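Local coordinates for protein blue-light-activated histidine kinase 2 (Erythrobacter litoralis HTCC2594, PDB 4R39) that acts as a blue-light-sensing histidine kinase involved in light-enhanced bacterial virulence, this C-terminal kinase fragment binding an ATP analogue in a Bergerat-fold domain, at residues A[139-144]-A[166-171]; A[171-176]-A[201-206]. All coordinates share one frame; numbering follows the deposited sequence.

Contact 1: residues A[139-144]-A[166-171]; sequences QHAFSD and VEDDGR. With ANP (phosphoaminophosphonic acid-adenylate ester), chain F.
The G1 box of the Bergerat fold, D168-x-G170-x-G172, here meets the turn at the C-terminal end of the N-box helix, with G170 and R171 lying against A141 at the adenine end of the nucleotide pocket. The backbone makes the join: R171 N donates to A141 O at 2.7 Å, on a lone pair in the carbonyl plane, though the N-H...O angle is bent to 141°. G170 CA lies 3.4 Å from A141 O in a CA-H...O contact and close to F142 CE1; a CB here would run into both.

D168 is the adenine-binding aspartate. Its OD2 takes a hydrogen bond from ANP N6 at 2.8 Å, while A141 CB packs on the carboxylate, 3.5 Å from that same OD2. On the other half of the pocket, H140 NE2 donates to O2B of the ANP beta-phosphate at 2.9 Å. The H140 ring is sandwiched between Q139 CB over one face and ribose C2' of ANP over the other.

F142 turns its ring edge to D169, with CE1 3.5 Å from OD1; that oxygen also accepts the backbone N-H of V149 on strand 148-156. On the solvent side, R171 stretches out with CG anti to its backbone N (chi1 165°), and S143 CB lies over one face of its guanidinium, toward the edge. The carboxylate of D144 stands at 86° to the guanidinium plane, and both its oxygens face one terminal nitrogen: R171 NH1 makes the salt bridge to D144 OD1 at 2.9 Å, with OD2 almost as near at 3.1 Å.

Contact 2: residues A[171-176]-A[201-206]; sequences RGIPED and LNVTRG. With ANP (phosphoaminophosphonic acid-adenylate ester), chain F.
G172, the last glycine of the DxGxG sequence of the G1 box, faces G206 just beyond strand 200-204, where the nucleotide pocket of this histidine kinase domain meets the edge of its sheet. The two backbones touch without a hydrogen bond. G172 CA approaches G206 O at 3.1 Å in a CA-H...O contact, bent to 126° at the hydrogen. Both glycines adopt backbone angles at which a CB would jam against the preceding carbonyl oxygen, and at G172 it would strike G206 O as well.

The apolar contact is made by I173 and V203, whose side chains cross at about a right angle with CD1 of I173 4.1 Å from CG1 of V203. I173 has a second role in the pocket. Its CG1, anti to the carbonyl carbon (chi1 -59°), lies over the purine face 3.7 Å from ANP C5, while H140 CB packs on the opposite face. The adenine is therefore clamped between the two. G172 O and P174 CD come in obliquely past the edge of the six-membered ring, on the I173 side, the carbonyl oxygen 3.3 Å from ANP C2.

R205 lays its aliphatic part alongside I173, CG 4.1 Å from I173 CB and CD 3.6 Å from I173 O. Its polar end adds only a distant approach, the guanidinium coming edge-on toward P174 O with NE still 4.0 Å away. This arginine is poorly ordered, and its NH1 has a long, weak ion pair with D178.

Around the contact, T210 touches both I173 and V203, and W179 adds to the cover of V203. Strand 200-204 is the outermost strand on this side of the five-stranded sheet; it pairs with strand 211-217, and L201 turns onto V190 and V194 of helix 185-196.

In the fold
From the N terminus, helix 120-140 runs out into 139-144, and the chain then makes the hairpin of strands 148-156 and 161-168 before contact 1 closes that loop at 166-171. Contact 2 opens at once from the shared R171. Its loop is longer, passing through helix 185-196 and returning on strand 200-204, where 201-206 meets 171-176. The two loops follow one another in series and neither encloses nor crosses the other. The centres of the two contacts lie about 10 Å apart, and both contacts reach the five-stranded sheet. The G1-box turn thus links the turn that follows the N-box helix to the sheet's edge strand, with the ANP adenine beside both joins.

Contact 1: residues A[139-144]-A[166-171]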
ATOM      1  N   GLN A 139       7.395 -12.161  -0.073  1.00 24.31           N
ATOM      2  CA  GLN A 139       8.598 -12.275  -0.889  1.00 27.49           C
ATOM      3  C   GLN A 139       9.815 -12.696  -0.077  1.00 26.40           C
ATOM      4  O   GLN A 139      10.636 -13.474  -0.549  1.00 32.09           O
ATOM      5  CB  GLN A 139       8.912 -10.948  -1.578  1.00 29.36           C
ATOM      6  CG  GLN A 139       8.106 -10.684  -2.832  1.00 30.12           C
ATOM      7  CD  GLN A 139       8.476  -9.363  -3.483  1.00 35.23           C
ATOM      8  OE1 GLN A 139       9.221  -8.560  -2.911  1.00 31.94           O
ATOM      9  NE2 GLN A 139       7.955  -9.129  -4.680  1.00 38.61           N
ATOM     10  N   HIS A 140       9.924 -12.180   1.142  1.00 18.13           N
ATOM     11  CA  HIS A 140      11.168 -12.268   1.902  1.00 19.08           C
ATOM     12  C   HIS A 140      11.085 -13.118   3.171  1.00 19.70           C
ATOM     13  O   HIS A 140      12.055 -13.775   3.538  1.00 21.48           O
ATOM     14  CB  HIS A 140      11.642 -10.864   2.284  1.00 18.50           C
ATOM     15  CG  HIS A 140      11.800  -9.936   1.118  1.00 21.49           C
ATOM     16  ND1 HIS A 140      12.682 -10.178   0.086  1.00 22.90           N
ATOM     17  CD2 HIS A 140      11.200  -8.756   0.831  1.00 20.52           C
ATOM     18  CE1 HIS A 140      12.613  -9.190  -0.791  1.00 22.57           C
ATOM     19  NE2 HIS A 140      11.722  -8.314  -0.361  1.00 20.86           N
ATOM     20  N   ALA A 141       9.939 -13.103   3.844  1.00 21.74           N
ATOM     21  CA  ALA A 141       9.849 -13.683   5.183  1.00 20.66           C
ATOM     22  C   ALA A 141       9.978 -15.202   5.205  1.00 20.80           C
ATOM     23  O   ALA A 141      10.223 -15.780   6.265  1.00 21.51           O
ATOM     24  CB  ALA A 141       8.551 -13.270   5.859  1.00 17.37           C
ATOM     25  N   PHE A 142       9.827 -15.847   4.052  1.00 18.79           N
ATOM     26  CA  PHE A 142       9.751 -17.307   4.011  1.00 18.96           C
ATOM     27  C   PHE A 142      10.713 -17.954   3.006  1.00 21.92           C
ATOM     28  O   PHE A 142      10.442 -19.050   2.510  1.00 20.06           O
ATOM     29  CB  PHE A 142       8.307 -17.730   3.720  1.00 20.33           C
ATOM     30  CG  PHE A 142       7.286 -17.021   4.574  1.00 20.40           C
ATOM     31  CD1 PHE A 142       7.218 -17.262   5.938  1.00 20.73           C
ATOM     32  CD2 PHE A 142       6.399 -16.113   4.019  1.00 18.51           C
ATOM     33  CE1 PHE A 142       6.286 -16.610   6.730  1.00 19.50           C
ATOM     34  CE2 PHE A 142       5.464 -15.460   4.807  1.00 19.91           C
ATOM     35  CZ  PHE A 142       5.408 -15.711   6.163  1.00 19.06           C
ATOM     36  N   SER A 143      11.834 -17.288   2.725  1.00 39.78           N
ATOM     37  CA  SER A 143      12.851 -17.805   1.802  1.00 44.83           C
ATOM     38  C   SER A 143      13.250 -19.238   2.131  1.00 45.21           C
ATOM     39  O   SER A 143      13.259 -20.113   1.263  1.00 45.89           O
ATOM     40  CB  SER A 143      14.111 -16.938   1.858  1.00 45.12           C
ATOM     41  OG  SER A 143      13.819 -15.571   1.639  1.00 48.68           O
ATOM     42  N   ASP A 144      13.579 -19.455   3.398  1.00 44.26           N
ATOM     43  CA  ASP A 144      14.113 -20.725   3.872  1.00 46.08           C
ATOM     44  C   ASP A 144      13.072 -21.515   4.657  1.00 45.22           C
ATOM     45  O   ASP A 144      13.400 -22.503   5.312  1.00 47.83           O
ATOM     46  CB  ASP A 144      15.327 -20.456   4.762  1.00 50.79           C
ATOM     47  CG  ASP A 144      15.037 -19.436   5.846  1.00 54.56           C
ATOM     48  OD1 ASP A 144      14.146 -18.584   5.635  1.00 55.10           O
ATOM     49  OD2 ASP A 144      15.695 -19.479   6.906  1.00 58.12           O
ATOM     50  N   VAL A 166       0.931  -5.543   9.766  1.00 13.89           N
ATOM     51  CA  VAL A 166       1.307  -6.702   8.962  1.00 13.68           C
ATOM     52  C   VAL A 166       2.276  -7.557   9.771  1.00 14.22           C
ATOM     53  O   VAL A 166       3.325  -7.084  10.192  1.00 14.91           O
ATOM     54  CB  VAL A 166       1.917  -6.292   7.610  1.00 13.73           C
ATOM     55  CG1 VAL A 166       2.426  -7.517   6.851  1.00 13.71           C
ATOM     56  CG2 VAL A 166       0.881  -5.543   6.779  1.00 13.48           C
ATOM     57  N   GLU A 167       1.904  -8.815   9.977  1.00 26.56           N
ATOM     58  CA  GLU A 167       2.574  -9.712  10.913  1.00 27.53           C
ATOM     59  C   GLU A 167       3.115 -10.957  10.203  1.00 30.28           C
ATOM     60  O   GLU A 167       2.379 -11.602   9.473  1.00 30.24           O
ATOM     61  CB  GLU A 167       1.553 -10.169  11.959  1.00 29.04           C
ATOM     62  CG  GLU A 167       1.675  -9.550  13.346  1.00 36.14           C
ATOM     63  CD  GLU A 167       0.823 -10.274  14.380  1.00 44.08           C
ATOM     64  OE1 GLU A 167       0.328 -11.383  14.075  1.00 42.19           O
ATOM     65  OE2 GLU A 167       0.651  -9.737  15.499  1.00 46.76           O
ATOM     66  N   ASP A 168       4.384 -11.296  10.427  1.00 20.26           N
ATOM     67  CA  ASP A 168       4.960 -12.569   9.969  1.00 22.93           C
ATOM     68  C   ASP A 168       5.281 -13.465  11.144  1.00 24.07           C
ATOM     69  O   ASP A 168       5.491 -12.982  12.252  1.00 22.79           O
ATOM     70  CB  ASP A 168       6.317 -12.370   9.298  1.00 28.94           C
ATOM     71  CG  ASP A 168       6.246 -11.538   8.074  1.00 26.08           C
ATOM     72  OD1 ASP A 168       5.276 -11.710   7.316  1.00 32.99           O
ATOM     73  OD2 ASP A 168       7.171 -10.724   7.871  1.00 22.25           O
ATOM     74  N   ASP A 169       5.385 -14.762  10.878  1.00 21.43           N
ATOM     75  CA  ASP A 169       6.028 -15.677  11.813  1.00 22.39           C
ATOM     76  C   ASP A 169       7.310 -16.233  11.195  1.00 23.99           C
ATOM     77  O   ASP A 169       7.877 -17.215  11.674  1.00 28.26           O
ATOM     78  CB  ASP A 169       5.083 -16.812  12.204  1.00 21.71           C
ATOM     79  CG  ASP A 169       4.806 -17.774  11.064  1.00 22.81           C
ATOM     80  OD1 ASP A 169       5.076 -17.435   9.891  1.00 22.47           O
ATOM     81  OD2 ASP A 169       4.294 -18.877  11.348  1.00 25.71           O
ATOM     82  N   GLY A 170       7.770 -15.580  10.134  1.00 24.95           N
ATOM     83  CA  GLY A 170       8.868 -16.093   9.342  1.00 27.28           C
ATOM     84  C   GLY A 170      10.258 -15.677   9.776  1.00 29.47           C
ATOM     85  O   GLY A 170      10.597 -15.646  10.958  1.00 31.64           O
ATOM     86  N   ARG A 171      11.051 -15.332   8.777  1.00 33.10           N
ATOM     87  CA  ARG A 171      12.500 -15.300   8.873  1.00 36.38           C
ATOM     88  C   ARG A 171      13.034 -14.097   9.646  1.00 35.71           C
ATOM     89  O   ARG A 171      14.080 -14.180  10.291  1.00 37.80           O
ATOM     90  CB  ARG A 171      13.024 -15.328   7.438  1.00 37.17           C
ATOM     91  CG  ARG A 171      14.455 -14.966   7.196  1.00 37.99           C
ATOM     92  CD  ARG A 171      14.592 -14.730   5.707  1.00 42.23           C
ATOM     93  NE  ARG A 171      15.971 -14.572   5.271  1.00 47.46           N
ATOM     94  CZ  ARG A 171      16.839 -15.573   5.183  1.00 49.98           C
ATOM     95  NH1 ARG A 171      16.475 -16.802   5.523  1.00 51.33           N
ATOM     96  NH2 ARG A 171      18.073 -15.342   4.767  1.00 56.39           N
TER
HETATM   97  PG  ANP F 402      11.298  -3.573  -3.612  1.00 19.58           P
HETATM   98  O1G ANP F 402      11.628  -2.264  -4.246  1.00 14.88           O
HETATM   99  O2G ANP F 402      10.508  -3.334  -2.272  1.00  5.29           O
HETATM  100  O3G ANP F 402      10.385  -4.401  -4.601  1.00 10.89           O
HETATM  101  PB  ANP F 402      12.895  -4.835  -1.674  1.00  9.76           P
HETATM  102  O1B ANP F 402      14.021  -5.802  -1.528  1.00 19.96           O
HETATM  103  O2B ANP F 402      11.590  -5.518  -1.156  1.00  6.30           O
HETATM  104  N3B ANP F 402      12.733  -4.415  -3.293  1.00 12.41           N
HETATM  105  PA  ANP F 402      12.521  -3.242   0.546  1.00 16.03           P
HETATM  106  O1A ANP F 402      11.047  -3.322   0.451  1.00 16.50           O
HETATM  107  O2A ANP F 402      13.040  -1.879   1.010  1.00 10.05           O
HETATM  108  O3A ANP F 402      13.212  -3.538  -0.858  1.00 15.11           O
HETATM  109  O5' ANP F 402      13.030  -4.381   1.505  1.00 16.88           O
HETATM  110  C5' ANP F 402      14.331  -4.269   2.102  1.00 14.26           C
HETATM  111  C4' ANP F 402      14.850  -5.638   2.463  1.00  3.78           C
HETATM  112  O4' ANP F 402      14.403  -5.987   3.789  1.00 10.32           O
HETATM  113  C3' ANP F 402      14.393  -6.793   1.579  1.00  9.84           C
HETATM  114  O3' ANP F 402      15.227  -6.918   0.433  1.00 24.62           O
HETATM  115  C2' ANP F 402      14.533  -7.992   2.513  1.00 18.27           C
HETATM  116  O2' ANP F 402      15.863  -8.497   2.512  1.00 27.28           O
HETATM  117  C1' ANP F 402      14.191  -7.384   3.881  1.00 15.96           C
HETATM  118  N9  ANP F 402      12.816  -7.603   4.319  1.00 20.31           N
HETATM  119  C8  ANP F 402      11.750  -6.756   4.152  1.00 12.57           C
HETATM  120  N7  ANP F 402      10.629  -7.202   4.661  1.00 13.34           N
HETATM  121  C5  ANP F 402      10.981  -8.430   5.203  1.00 13.91           C
HETATM  122  C6  ANP F 402      10.240  -9.409   5.893  1.00 15.49           C
HETATM  123  N6  ANP F 402       8.937  -9.303   6.163  1.00 22.58           N
HETATM  124  N1  ANP F 402      10.895 -10.517   6.303  1.00 17.25           N
HETATM  125  C2  ANP F 402      12.201 -10.629   6.036  1.00 16.09           C
HETATM  126  N3  ANP F 402      13.000  -9.773   5.396  1.00 17.65           N
HETATM  127  C4  ANP F 402      12.325  -8.686   5.003  1.00 17.24           C

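Contact 2: residues A[171-176]-A[201-206]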
ATOM      1  N   ARG A 171      11.051 -15.332   8.777  1.00 33.10           N
ATOM      2  CA  ARG A 171      12.500 -15.300   8.873  1.00 36.38           C
ATOM      3  C   ARG A 171      13.034 -14.097   9.646  1.00 35.71           C
ATOM      4  O   ARG A 171      14.080 -14.180  10.291  1.00 37.80           O
ATOM      5  CB  ARG A 171      13.024 -15.328   7.438  1.00 37.17           C
ATOM      6  CG  ARG A 171      14.455 -14.966   7.196  1.00 37.99           C
ATOM      7  CD  ARG A 171      14.592 -14.730   5.707  1.00 42.23           C
ATOM      8  NE  ARG A 171      15.971 -14.572   5.271  1.00 47.46           N
ATOM      9  CZ  ARG A 171      16.839 -15.573   5.183  1.00 49.98           C
ATOM     10  NH1 ARG A 171      16.475 -16.802   5.523  1.00 51.33           N
ATOM     11  NH2 ARG A 171      18.073 -15.342   4.767  1.00 56.39           N
ATOM     12  N   GLY A 172      12.305 -12.987   9.589  1.00 24.72           N
ATOM     13  CA  GLY A 172      12.719 -11.759  10.244  1.00 25.31           C
ATOM     14  C   GLY A 172      13.548 -10.883   9.327  1.00 25.69           C
ATOM     15  O   GLY A 172      14.248 -11.383   8.451  1.00 26.25           O
ATOM     16  N   ILE A 173      13.467  -9.572   9.527  1.00 25.58           N
ATOM     17  CA  ILE A 173      14.303  -8.640   8.782  1.00 26.07           C
ATOM     18  C   ILE A 173      15.731  -8.716   9.325  1.00 28.15           C
ATOM     19  O   ILE A 173      15.928  -8.652  10.539  1.00 29.24           O
ATOM     20  CB  ILE A 173      13.775  -7.192   8.895  1.00 25.52           C
ATOM     21  CG1 ILE A 173      12.339  -7.125   8.350  1.00 23.91           C
ATOM     22  CG2 ILE A 173      14.713  -6.220   8.164  1.00 26.13           C
ATOM     23  CD1 ILE A 173      11.727  -5.731   8.301  1.00 23.56           C
ATOM     24  N   PRO A 174      16.729  -8.862   8.434  1.00 32.47           N
ATOM     25  CA  PRO A 174      18.135  -8.917   8.863  1.00 34.61           C
ATOM     26  C   PRO A 174      18.508  -7.788   9.822  1.00 36.64           C
ATOM     27  O   PRO A 174      18.001  -6.676   9.676  1.00 34.96           O
ATOM     28  CB  PRO A 174      18.899  -8.773   7.547  1.00 34.18           C
ATOM     29  CG  PRO A 174      17.998  -9.353   6.530  1.00 32.53           C
ATOM     30  CD  PRO A 174      16.601  -9.026   6.974  1.00 30.55           C
ATOM     31  N   GLU A 175      19.379  -8.076  10.786  1.00 51.12           N
ATOM     32  CA  GLU A 175      19.694  -7.125  11.851  1.00 52.96           C
ATOM     33  C   GLU A 175      20.449  -5.907  11.337  1.00 52.46           C
ATOM     34  O   GLU A 175      20.169  -4.779  11.744  1.00 53.55           O
ATOM     35  CB  GLU A 175      20.502  -7.811  12.953  1.00 60.24           C
ATOM     36  CG  GLU A 175      19.644  -8.613  13.918  1.00 65.99           C
ATOM     37  CD  GLU A 175      20.434  -9.672  14.665  1.00 74.35           C
ATOM     38  OE1 GLU A 175      21.673  -9.537  14.767  1.00 79.00           O
ATOM     39  OE2 GLU A 175      19.810 -10.643  15.149  1.00 74.94           O
ATOM     40  N   ASP A 176      21.411  -6.141  10.454  1.00 62.38           N
ATOM     41  CA  ASP A 176      22.149  -5.054   9.825  1.00 66.68           C
ATOM     42  C   ASP A 176      21.193  -4.092   9.131  1.00 64.94           C
ATOM     43  O   ASP A 176      21.410  -2.880   9.139  1.00 65.25           O
ATOM     44  CB  ASP A 176      23.146  -5.609   8.811  1.00 66.83           C
ATOM     45  CG  ASP A 176      22.508  -6.586   7.848  1.00 67.26           C
ATOM     46  OD1 ASP A 176      21.945  -7.597   8.315  1.00 67.17           O
ATOM     47  OD2 ASP A 176      22.558  -6.337   6.626  1.00 69.22           O
ATOM     48  N   LEU A 201       5.268   4.755  12.110  1.00 28.18           N
ATOM     49  CA  LEU A 201       5.582   3.373  11.759  1.00 22.37           C
ATOM     50  C   LEU A 201       6.543   2.786  12.787  1.00 22.38           C
ATOM     51  O   LEU A 201       7.428   3.480  13.287  1.00 27.34           O
ATOM     52  CB  LEU A 201       6.193   3.308  10.358  1.00 21.97           C
ATOM     53  CG  LEU A 201       6.373   1.917   9.741  1.00 21.05           C
ATOM     54  CD1 LEU A 201       6.262   1.997   8.225  1.00 20.60           C
ATOM     55  CD2 LEU A 201       7.709   1.301  10.134  1.00 22.38           C
ATOM     56  N   ASN A 202       6.348   1.510  13.104  1.00 25.49           N
ATOM     57  CA  ASN A 202       7.222   0.781  14.020  1.00 23.70           C
ATOM     58  C   ASN A 202       7.464  -0.632  13.510  1.00 22.85           C
ATOM     59  O   ASN A 202       6.615  -1.196  12.829  1.00 26.05           O
ATOM     60  CB  ASN A 202       6.610   0.719  15.418  1.00 27.79           C
ATOM     61  CG  ASN A 202       6.674   2.047  16.145  1.00 35.20           C
ATOM     62  OD1 ASN A 202       7.734   2.450  16.635  1.00 36.88           O
ATOM     63  ND2 ASN A 202       5.537   2.728  16.234  1.00 37.18           N
ATOM     64  N   VAL A 203       8.619  -1.198  13.848  1.00 24.00           N
ATOM     65  CA  VAL A 203       9.001  -2.524  13.367  1.00 22.40           C
ATOM     66  C   VAL A 203       9.640  -3.353  14.470  1.00 22.15           C
ATOM     67  O   VAL A 203      10.420  -2.840  15.270  1.00 27.59           O
ATOM     68  CB  VAL A 203      10.015  -2.443  12.210  1.00 24.67           C
ATOM     69  CG1 VAL A 203      10.179  -3.814  11.550  1.00 23.54           C
ATOM     70  CG2 VAL A 203       9.583  -1.405  11.187  1.00 21.49           C
ATOM     71  N   THR A 204       9.326  -4.643  14.471  1.00 27.30           N
ATOM     72  CA  THR A 204       9.800  -5.583  15.479  1.00 29.58           C
ATOM     73  C   THR A 204      10.405  -6.797  14.771  1.00 30.03           C
ATOM     74  O   THR A 204       9.767  -7.373  13.896  1.00 30.72           O
ATOM     75  CB  THR A 204       8.623  -6.007  16.379  1.00 32.88           C
ATOM     76  OG1 THR A 204       8.231  -4.904  17.206  1.00 32.40           O
ATOM     77  CG2 THR A 204       8.985  -7.193  17.257  1.00 35.46           C
ATOM     78  N   ARG A 205      11.621  -7.187  15.158  1.00 63.00           N
ATOM     79  CA  ARG A 205      12.407  -8.175  14.408  1.00 64.01           C
ATOM     80  C   ARG A 205      12.447  -9.572  15.035  1.00 69.72           C
ATOM     81  O   ARG A 205      11.785  -9.834  16.042  1.00 73.02           O
ATOM     82  CB  ARG A 205      13.841  -7.662  14.242  1.00 70.06           C
ATOM     83  CG  ARG A 205      14.045  -6.801  13.012  1.00 70.66           C
ATOM     84  CD  ARG A 205      15.386  -6.086  13.024  1.00 69.37           C
ATOM     85  NE  ARG A 205      15.356  -4.940  12.122  1.00 73.81           N
ATOM     86  CZ  ARG A 205      14.682  -3.821  12.366  1.00 74.92           C
ATOM     87  NH1 ARG A 205      14.702  -2.829  11.488  1.00 69.81           N
ATOM     88  NH2 ARG A 205      13.979  -3.694  13.485  1.00 75.29           N
ATOM     89  N   GLY A 206      13.220 -10.464  14.409  1.00 48.19           N
ATOM     90  CA  GLY A 206      13.530 -11.774  14.967  1.00 47.87           C
ATOM     91  C   GLY A 206      13.173 -12.952  14.072  1.00 46.31           C
ATOM     92  O   GLY A 206      12.407 -12.810  13.123  1.00 46.18           O
TER
HETATM   93  PG  ANP F 402      11.298  -3.573  -3.612  1.00 19.58           P
HETATM   94  O1G ANP F 402      11.628  -2.264  -4.246  1.00 14.88           O
HETATM   95  O2G ANP F 402      10.508  -3.334  -2.272  1.00  5.29           O
HETATM   96  O3G ANP F 402      10.385  -4.401  -4.601  1.00 10.89           O
HETATM   97  PB  ANP F 402      12.895  -4.835  -1.674  1.00  9.76           P
HETATM   98  O1B ANP F 402      14.021  -5.802  -1.528  1.00 19.96           O
HETATM   99  O2B ANP F 402      11.590  -5.518  -1.156  1.00  6.30           O
HETATM  100  N3B ANP F 402      12.733  -4.415  -3.293  1.00 12.41           N
HETATM  101  PA  ANP F 402      12.521  -3.242   0.546  1.00 16.03           P
HETATM  102  O1A ANP F 402      11.047  -3.322   0.451  1.00 16.50           O
HETATM  103  O2A ANP F 402      13.040  -1.879   1.010  1.00 10.05           O
HETATM  104  O3A ANP F 402      13.212  -3.538  -0.858  1.00 15.11           O
HETATM  105  O5' ANP F 402      13.030  -4.381   1.505  1.00 16.88           O
HETATM  106  C5' ANP F 402      14.331  -4.269   2.102  1.00 14.26           C
HETATM  107  C4' ANP F 402      14.850  -5.638   2.463  1.00  3.78           C
HETATM  108  O4' ANP F 402      14.403  -5.987   3.789  1.00 10.32           O
HETATM  109  C3' ANP F 402      14.393  -6.793   1.579  1.00  9.84           C
HETATM  110  O3' ANP F 402      15.227  -6.918   0.433  1.00 24.62           O
HETATM  111  C2' ANP F 402      14.533  -7.992   2.513  1.00 18.27           C
HETATM  112  O2' ANP F 402      15.863  -8.497   2.512  1.00 27.28           O
HETATM  113  C1' ANP F 402      14.191  -7.384   3.881  1.00 15.96           C
HETATM  114  N9  ANP F 402      12.816  -7.603   4.319  1.00 20.31           N
HETATM  115  C8  ANP F 402      11.750  -6.756   4.152  1.00 12.57           C
HETATM  116  N7  ANP F 402      10.629  -7.202   4.661  1.00 13.34           N
HETATM  117  C5  ANP F 402      10.981  -8.430   5.203  1.00 13.91           C
HETATM  118  C6  ANP F 402      10.240  -9.409   5.893  1.00 15.49           C
HETATM  119  N6  ANP F 402       8.937  -9.303   6.163  1.00 22.58           N
HETATM  120  N1  ANP F 402      10.895 -10.517   6.303  1.00 17.25           N
HETATM  121  C2  ANP F 402      12.201 -10.629   6.036  1.00 16.09           C
HETATM  122  N3  ANP F 402      13.000  -9.773   5.396  1.00 17.65           N
HETATM  123  C4  ANP F 402      12.325  -8.686   5.003  1.00 17.24           C